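Local structure of probable leucine/isoleucine/valine-binding protein (Rhodopirellula baltica, 4KV7) at residues 138-143 and 353-358; 142-147 and 373-378; 154-159 and 182-187. The protein probably binds leucine, isoleucine, valine or a related small ligand, as a two-lobed periplasmic binding protein of the leucine-binding family. The protein carries 1 engineered substitution. All blocks are in the same frame, centred on the assembly; numbering follows the deposited sequence.

Contact 1 of 3, residues 138-143 and 353-358; sequences YAEETA and DHQASS. With FMT (formic acid), chain B.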
# COMPACT_ATOMS: atom_id res chain seq x y z
N TYR A 138 -4.79 -7.53 0.01
CA TYR A 138 -5.73 -7.38 1.12
C TYR A 138 -6.27 -8.74 1.56
O TYR A 138 -6.53 -8.94 2.76
CB TYR A 138 -6.89 -6.42 0.79
CG TYR A 138 -6.46 -5.00 0.51
CD1 TYR A 138 -5.48 -4.36 1.27
CD2 TYR A 138 -7.03 -4.29 -0.53
CE1 TYR A 138 -5.09 -3.06 1.01
CE2 TYR A 138 -6.66 -2.99 -0.80
CZ TYR A 138 -5.68 -2.38 -0.03
OH TYR A 138 -5.24 -1.11 -0.29
N ALA A 139 -6.46 -9.66 0.62
CA ALA A 139 -6.88 -11.01 0.98
C ALA A 139 -5.86 -11.63 1.94
O ALA A 139 -6.23 -12.28 2.93
CB ALA A 139 -7.04 -11.87 -0.25
N GLU A 140 -4.58 -11.46 1.64
CA GLU A 140 -3.53 -11.99 2.50
C GLU A 140 -3.46 -11.29 3.86
O GLU A 140 -3.27 -11.95 4.88
CB GLU A 140 -2.18 -11.97 1.76
CG GLU A 140 -2.17 -12.98 0.62
CD GLU A 140 -1.07 -12.79 -0.42
OE1 GLU A 140 -0.62 -11.65 -0.65
OE2 GLU A 140 -0.69 -13.80 -1.04
N GLU A 141 -3.64 -9.98 3.89
CA GLU A 141 -3.62 -9.27 5.17
C GLU A 141 -4.78 -9.70 6.05
O GLU A 141 -4.60 -9.97 7.25
CB GLU A 141 -3.68 -7.75 4.97
CG GLU A 141 -2.46 -7.15 4.31
CD GLU A 141 -2.53 -5.64 4.28
OE1 GLU A 141 -2.64 -5.03 5.35
OE2 GLU A 141 -2.49 -5.05 3.18
N THR A 142 -5.97 -9.74 5.46
CA THR A 142 -7.17 -10.09 6.23
C THR A 142 -7.18 -11.54 6.68
O THR A 142 -7.69 -11.85 7.75
CB THR A 142 -8.48 -9.73 5.49
OG1 THR A 142 -8.51 -10.38 4.21
CG2 THR A 142 -8.64 -8.22 5.33
N ALA A 143 -6.61 -12.43 5.88
CA ALA A 143 -6.49 -13.82 6.29
C ALA A 143 -5.60 -13.91 7.52
O ALA A 143 -5.92 -14.64 8.47
CB ALA A 143 -5.92 -14.67 5.15
N ASP A 353 3.73 -14.71 -12.78
CA ASP A 353 3.79 -14.41 -11.37
C ASP A 353 4.00 -12.92 -11.22
O ASP A 353 5.13 -12.42 -11.31
CB ASP A 353 4.93 -15.19 -10.71
CG ASP A 353 5.03 -14.94 -9.21
OD1 ASP A 353 4.20 -14.18 -8.67
OD2 ASP A 353 5.94 -15.50 -8.58
N HIS A 354 2.91 -12.21 -10.98
CA HIS A 354 2.95 -10.75 -10.97
C HIS A 354 2.79 -10.13 -9.59
O HIS A 354 2.45 -8.95 -9.47
CB HIS A 354 1.93 -10.18 -11.95
CG HIS A 354 2.37 -10.23 -13.37
ND1 HIS A 354 1.60 -9.73 -14.40
CD2 HIS A 354 3.51 -10.70 -13.94
CE1 HIS A 354 2.24 -9.91 -15.55
NE2 HIS A 354 3.40 -10.49 -15.29
N GLN A 355 3.07 -10.89 -8.54
CA GLN A 355 3.10 -10.34 -7.19
C GLN A 355 4.36 -10.83 -6.51
O GLN A 355 4.55 -12.03 -6.29
CB GLN A 355 1.85 -10.72 -6.39
CG GLN A 355 1.81 -10.05 -5.02
CD GLN A 355 0.62 -10.49 -4.22
OE1 GLN A 355 -0.53 -10.25 -4.61
NE2 GLN A 355 0.87 -11.15 -3.10
N ALA A 356 5.25 -9.90 -6.18
CA ALA A 356 6.59 -10.26 -5.74
C ALA A 356 6.62 -10.89 -4.35
O ALA A 356 7.42 -11.79 -4.10
CB ALA A 356 7.50 -9.05 -5.79
N SER A 357 5.75 -10.40 -3.47
CA SER A 357 5.75 -10.76 -2.05
C SER A 357 4.34 -11.13 -1.59
O SER A 357 3.39 -10.47 -1.98
CB SER A 357 6.25 -9.56 -1.24
OG SER A 357 6.06 -9.75 0.15
N SER A 358 4.22 -12.15 -0.74
CA SER A 358 2.97 -12.42 -0.02
C SER A 358 3.12 -12.18 1.48
O SER A 358 2.23 -12.50 2.26
CB SER A 358 2.48 -13.86 -0.25
OG SER A 358 1.92 -14.03 -1.54
C FMT B . -7.23 1.44 -1.47
O1 FMT B . -6.74 0.37 -1.86
O2 FMT B . -7.88 2.23 -2.18
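Glu140, in the first turn of helix 138-151, faces the irregular loop 353-358 at a wide backbone spacing, the CA atoms of Glu140 and Ser358 lying 7.0 Å apart. Its carboxylate bridges the two and is gripped at both oxygens. Gln355 comes from the opposite direction, its NE2 reaching OE1 of Glu140 at 2.9 Å on the syn lone pair; the bond is bent (146°), and the amide and carboxylate planes stand 77° apart. Ser358 OG donates to Glu140 OE2 at 2.7 Å from above the carboxylate plane. With CG set opposite the backbone N (chi1 -175°) and an extended chain, Gln355 can span the loop: its NE2 also donates to Ser357 O at 2.8 Å, so one amide nitrogen serves both the helix and its own loop, while OE1 accepts from Arg123. Glu140 OE1 additionally receives the backbone N-H of Ser137, just ahead of the helix, as in one half of a capping box; the negative charge is probably favoured by the helix N-terminus. Two residues earlier, Tyr138 OH donates to O1 of a formic acid molecule at 2.6 Å; O1 lies at the ring edge, in the ring plane. The formic acid probably comes from the crystallisation liquor; Tyr68 and Thr95 also bind it, consistent with a place in the ligand cleft. Around the contact, Glu141 bonds Thr270 and Ser249 on the second-lobe side, whereas Ala356 rests on strand 347-349 and pairs with Asn133, so the carboxylate joins two chain passages near the lobe boundary.

Contact 2 of 3, residues 142-147 and 373-378; sequences TAAMVD and LAWEEL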
# COMPACT_ATOMS: atom_id res chain seq x y z
N THR A 142 -5.97 -9.74 5.46
CA THR A 142 -7.17 -10.09 6.23
C THR A 142 -7.18 -11.54 6.68
O THR A 142 -7.69 -11.85 7.75
CB THR A 142 -8.48 -9.73 5.49
OG1 THR A 142 -8.51 -10.38 4.21
CG2 THR A 142 -8.64 -8.22 5.33
N ALA A 143 -6.61 -12.43 5.88
CA ALA A 143 -6.49 -13.82 6.29
C ALA A 143 -5.60 -13.91 7.52
O ALA A 143 -5.92 -14.64 8.47
CB ALA A 143 -5.92 -14.67 5.15
N ALA A 144 -4.48 -13.20 7.51
CA ALA A 144 -3.58 -13.22 8.66
C ALA A 144 -4.28 -12.72 9.92
O ALA A 144 -4.16 -13.33 10.99
CB ALA A 144 -2.33 -12.42 8.37
N MSE A 145 -5.02 -11.62 9.80
CA MSE A 145 -5.75 -11.06 10.92
C MSE A 145 -6.79 -12.03 11.46
O MSE A 145 -6.85 -12.28 12.67
CB MSE A 145 -6.48 -9.78 10.49
CG MSE A 145 -5.61 -8.61 10.15
SE MSE A 145 -6.78 -7.24 9.54
CE MSE A 145 -5.57 -5.71 9.50
N VAL A 146 -7.62 -12.56 10.57
CA VAL A 146 -8.72 -13.41 10.99
C VAL A 146 -8.19 -14.68 11.64
O VAL A 146 -8.68 -15.08 12.70
CB VAL A 146 -9.69 -13.71 9.83
CG1 VAL A 146 -10.63 -14.87 10.18
CG2 VAL A 146 -10.46 -12.45 9.45
N ASP A 147 -7.20 -15.32 11.02
CA ASP A 147 -6.66 -16.54 11.60
C ASP A 147 -6.10 -16.27 13.00
O ASP A 147 -6.28 -17.07 13.91
CB ASP A 147 -5.57 -17.14 10.72
CG ASP A 147 -6.11 -17.77 9.44
OD1 ASP A 147 -7.32 -18.06 9.37
OD2 ASP A 147 -5.30 -17.98 8.50
N LEU A 373 4.98 -7.33 15.67
CA LEU A 373 4.14 -8.15 16.53
C LEU A 373 4.12 -9.58 16.02
O LEU A 373 3.90 -9.81 14.83
CB LEU A 373 2.71 -7.60 16.55
CG LEU A 373 1.63 -8.42 17.27
CD1 LEU A 373 1.86 -8.45 18.77
CD2 LEU A 373 0.25 -7.89 16.94
N ALA A 374 4.37 -10.53 16.91
CA ALA A 374 4.14 -11.94 16.58
C ALA A 374 2.66 -12.21 16.84
O ALA A 374 2.13 -11.82 17.88
CB ALA A 374 5.02 -12.84 17.43
N TRP A 375 1.99 -12.87 15.90
CA TRP A 375 0.55 -13.10 16.03
C TRP A 375 0.15 -13.86 17.30
O TRP A 375 -0.96 -13.70 17.80
CB TRP A 375 -0.01 -13.84 14.82
CG TRP A 375 -0.18 -13.02 13.56
CD1 TRP A 375 0.38 -13.28 12.34
CD2 TRP A 375 -1.00 -11.86 13.38
NE1 TRP A 375 -0.03 -12.35 11.42
CE2 TRP A 375 -0.88 -11.46 12.03
CE3 TRP A 375 -1.82 -11.10 14.22
CZ2 TRP A 375 -1.55 -10.36 11.51
CZ3 TRP A 375 -2.49 -10.01 13.70
CH2 TRP A 375 -2.35 -9.65 12.36
N GLU A 376 1.05 -14.68 17.83
CA GLU A 376 0.74 -15.42 19.04
C GLU A 376 0.69 -14.51 20.27
O GLU A 376 0.29 -14.93 21.35
CB GLU A 376 1.73 -16.57 19.25
CG GLU A 376 3.15 -16.13 19.50
CD GLU A 376 4.15 -17.24 19.24
N GLU A 377 1.10 -13.26 20.10
CA GLU A 377 1.02 -12.29 21.18
C GLU A 377 -0.16 -11.35 21.02
O GLU A 377 -0.35 -10.44 21.83
CB GLU A 377 2.32 -11.49 21.29
CG GLU A 377 3.57 -12.35 21.50
CD GLU A 377 3.53 -13.18 22.77
OE1 GLU A 377 4.31 -14.15 22.86
OE2 GLU A 377 2.73 -12.87 23.68
N LEU A 378 -0.97 -11.57 19.98
CA LEU A 378 -2.16 -10.76 19.78
C LEU A 378 -3.07 -10.85 21.00
O LEU A 378 -3.31 -11.94 21.51
CB LEU A 378 -2.91 -11.22 18.52
CG LEU A 378 -4.18 -10.45 18.15
CD1 LEU A 378 -3.90 -9.01 17.76
CD2 LEU A 378 -4.93 -11.18 17.03
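Apolar contact between Trp375 and the pair Ala144 and Met145 carries this meeting of helix 138-151 with the C-terminal loop. The CB of Ala144 lies obliquely off the indole rim beside CE2, 3.8 Å from both NE1 and CZ2 of Trp375. Farther along the six-membered ring, CH2 of Trp375 approaches Met145, a selenomethionine, at CA (4.0 Å) and CG (4.1 Å). The CB of Met145 heads away from the loop, so the base of its chain does the touching while the extended remainder runs on toward Thr270 and Ile221. Trp375 holds its CG beside the backbone N (chi1 -76°), which swings the indole out to the helix.

Polar contact is slight: Ala144 O lies 3.9 Å above one indole face, offset toward the rim, and no hydrogen bond crosses between the segments. Within the two segments the hydrogen bonds are local, as in the 3-10 turn that presents the tryptophan, where Leu378 N bonds Trp375 O at 3.0 Å. A nearby exception is Lys152, just after helix 138-151, which donates to Glu376 O.

Thr270 of strand 268-271 touches both Met145 and Trp375, so the indole touches both the helix and that strand. Between the two segments, cohesion is van der Waals and hydrophobic, the indole against a methyl and the base of Met145; directional bonding comes from Lys152 nearby.

Contact 3 of 3, residues 154-159 and 182-187; sequences IKPEEI and RHQSVK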
# COMPACT_ATOMS: atom_id res chain seq x y z
N ILE A 154 -11.35 -15.30 19.70
CA ILE A 154 -12.39 -14.45 19.15
C ILE A 154 -13.22 -15.31 18.20
O ILE A 154 -12.68 -16.01 17.35
CB ILE A 154 -11.80 -13.25 18.41
CG1 ILE A 154 -10.91 -12.44 19.35
CG2 ILE A 154 -12.90 -12.38 17.80
CD1 ILE A 154 -11.64 -11.83 20.52
N LYS A 155 -14.53 -15.29 18.38
CA LYS A 155 -15.41 -16.09 17.53
C LYS A 155 -15.55 -15.43 16.17
O LYS A 155 -15.53 -14.21 16.07
CB LYS A 155 -16.78 -16.24 18.17
CG LYS A 155 -16.73 -16.99 19.49
CD LYS A 155 -18.12 -17.21 20.05
CE LYS A 155 -18.11 -18.30 21.12
NZ LYS A 155 -17.10 -18.02 22.18
N PRO A 156 -15.68 -16.25 15.10
CA PRO A 156 -15.88 -15.67 13.77
C PRO A 156 -16.99 -14.61 13.74
O PRO A 156 -16.81 -13.58 13.09
CB PRO A 156 -16.25 -16.89 12.93
CG PRO A 156 -15.51 -18.02 13.57
CD PRO A 156 -15.53 -17.72 15.05
N GLU A 157 -18.08 -14.85 14.45
CA GLU A 157 -19.21 -13.93 14.48
C GLU A 157 -18.93 -12.62 15.22
O GLU A 157 -19.73 -11.69 15.16
CB GLU A 157 -20.44 -14.59 15.12
CG GLU A 157 -20.34 -14.75 16.64
CD GLU A 157 -21.59 -15.35 17.27
OE1 GLU A 157 -22.43 -15.90 16.52
OE2 GLU A 157 -21.73 -15.28 18.51
N GLU A 158 -17.81 -12.57 15.95
CA GLU A 158 -17.43 -11.41 16.74
C GLU A 158 -16.44 -10.50 16.01
O GLU A 158 -15.93 -9.53 16.58
CB GLU A 158 -16.83 -11.84 18.08
CG GLU A 158 -17.83 -12.50 19.01
CD GLU A 158 -17.20 -13.18 20.20
OE1 GLU A 158 -16.00 -13.51 20.16
OE2 GLU A 158 -17.92 -13.41 21.19
N ILE A 159 -16.16 -10.81 14.74
CA ILE A 159 -15.25 -10.01 13.94
C ILE A 159 -16.05 -9.11 13.02
O ILE A 159 -16.79 -9.58 12.14
CB ILE A 159 -14.31 -10.89 13.10
CG1 ILE A 159 -13.48 -11.80 14.01
CG2 ILE A 159 -13.39 -10.03 12.23
CD1 ILE A 159 -12.71 -12.87 13.25
N ARG A 182 -13.50 -19.82 6.13
CA ARG A 182 -12.66 -20.99 6.28
C ARG A 182 -12.87 -21.62 7.65
O ARG A 182 -12.68 -22.82 7.82
CB ARG A 182 -11.20 -20.59 6.09
CG ARG A 182 -10.35 -21.64 5.43
CD ARG A 182 -8.95 -21.09 5.15
NE ARG A 182 -8.29 -20.70 6.40
CZ ARG A 182 -7.82 -21.56 7.30
NH1 ARG A 182 -7.26 -21.11 8.41
NH2 ARG A 182 -7.93 -22.87 7.11
N HIS A 183 -13.27 -20.80 8.62
CA HIS A 183 -13.50 -21.25 9.99
C HIS A 183 -14.96 -21.57 10.30
O HIS A 183 -15.24 -22.39 11.17
CB HIS A 183 -13.03 -20.19 10.99
CG HIS A 183 -11.56 -19.95 10.93
ND1 HIS A 183 -10.64 -20.83 11.46
CD2 HIS A 183 -10.84 -18.95 10.37
CE1 HIS A 183 -9.42 -20.37 11.25
NE2 HIS A 183 -9.51 -19.23 10.59
N GLN A 184 -15.88 -20.92 9.61
CA GLN A 184 -17.29 -21.07 9.93
C GLN A 184 -18.13 -20.63 8.75
O GLN A 184 -17.89 -19.55 8.21
CB GLN A 184 -17.65 -20.22 11.15
CG GLN A 184 -19.11 -20.35 11.58
CD GLN A 184 -19.44 -19.48 12.78
OE1 GLN A 184 -18.63 -19.32 13.69
NE2 GLN A 184 -20.65 -18.93 12.80
N SER A 185 -19.09 -21.43 8.34
CA SER A 185 -19.98 -21.02 7.26
C SER A 185 -20.90 -19.89 7.73
O SER A 185 -21.50 -19.97 8.80
CB SER A 185 -20.78 -22.21 6.73
OG SER A 185 -19.92 -23.16 6.13
N VAL A 186 -20.98 -18.83 6.93
CA VAL A 186 -21.74 -17.63 7.27
C VAL A 186 -22.38 -17.05 6.02
O VAL A 186 -21.88 -17.24 4.91
CB VAL A 186 -20.83 -16.54 7.89
CG1 VAL A 186 -20.28 -16.97 9.24
CG2 VAL A 186 -19.69 -16.18 6.95
N LYS A 187 -23.49 -16.33 6.21
CA LYS A 187 -24.07 -15.53 5.14
C LYS A 187 -23.42 -14.16 5.17
O LYS A 187 -23.12 -13.63 6.24
CB LYS A 187 -25.57 -15.39 5.32
CG LYS A 187 -26.32 -16.71 5.38
CD LYS A 187 -26.29 -17.44 4.05
CE LYS A 187 -26.90 -18.83 4.16
NZ LYS A 187 -26.79 -19.61 2.89
O HOH W 1 -18.91 -17.31 15.54
O HOH W 2 -22.60 -17.48 14.72
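Pro156 sets its ring against the side chain of Gln184, the two crossing at about a right angle. The closest approach is from CG of Pro156 to OE1 of Gln184 at 3.4 Å, with CB of the proline at 3.5 Å from the same oxygen; the aliphatic root of the glutamine follows, its CB 3.9 Å from Pro156 CG. His183 adds a looser touch, CB to Pro156 CG at 4.2 Å. No direct hydrogen bond joins the segments. Instead, one water accepts from Glu157 N (2.8 Å) and donates to Gln184 OE1 (2.7 Å), giving the amide oxygen a polar partner beside the proline. A second water lies between Gln184 NE2 and Glu157 OE1, but its approach to the carboxylate is too short to be trusted. The extended chain of Gln184, with CG opposite the backbone N (chi1 -178°), carries OE1 to the first water. Behind Pro156, Glu158 bonds back across the 3-10 turn: its OE1 takes the N-H of Lys155 at 2.9 Å (165°) from above the carboxylate plane, and its OE2 forms a salt bridge with Lys218. His183 is anchored by NE2 to Asp147 of helix 138-151. The contact thus lies at the surface of a beta-alpha-beta crossover, where the turn entering strand 159-164 meets the chain leaving helix 167-183 on its way to the parallel edge strand 193-196; Pro156 also packs on Ile180 of that helix.

Helix 138-151 supplies one side of both contact 1 and contact 2, whose centres lie 15 Å apart: its first turn is bound through hydrogen bonds from neutral side chains to a carboxylate near the lobe boundary, its middle through apolar packing on a tryptophan. Both are partly buried. Contact 3, nested in the chain between the segments of each, is a surface contact some 27 Å from the chain centre and replaces direct bonds with water. It still meets contact 2, since Asp147, besides holding His183, forms a salt bridge with Arg182, while Val146 packs on His183 and Ile159. Contacts 1 and 3 do not touch.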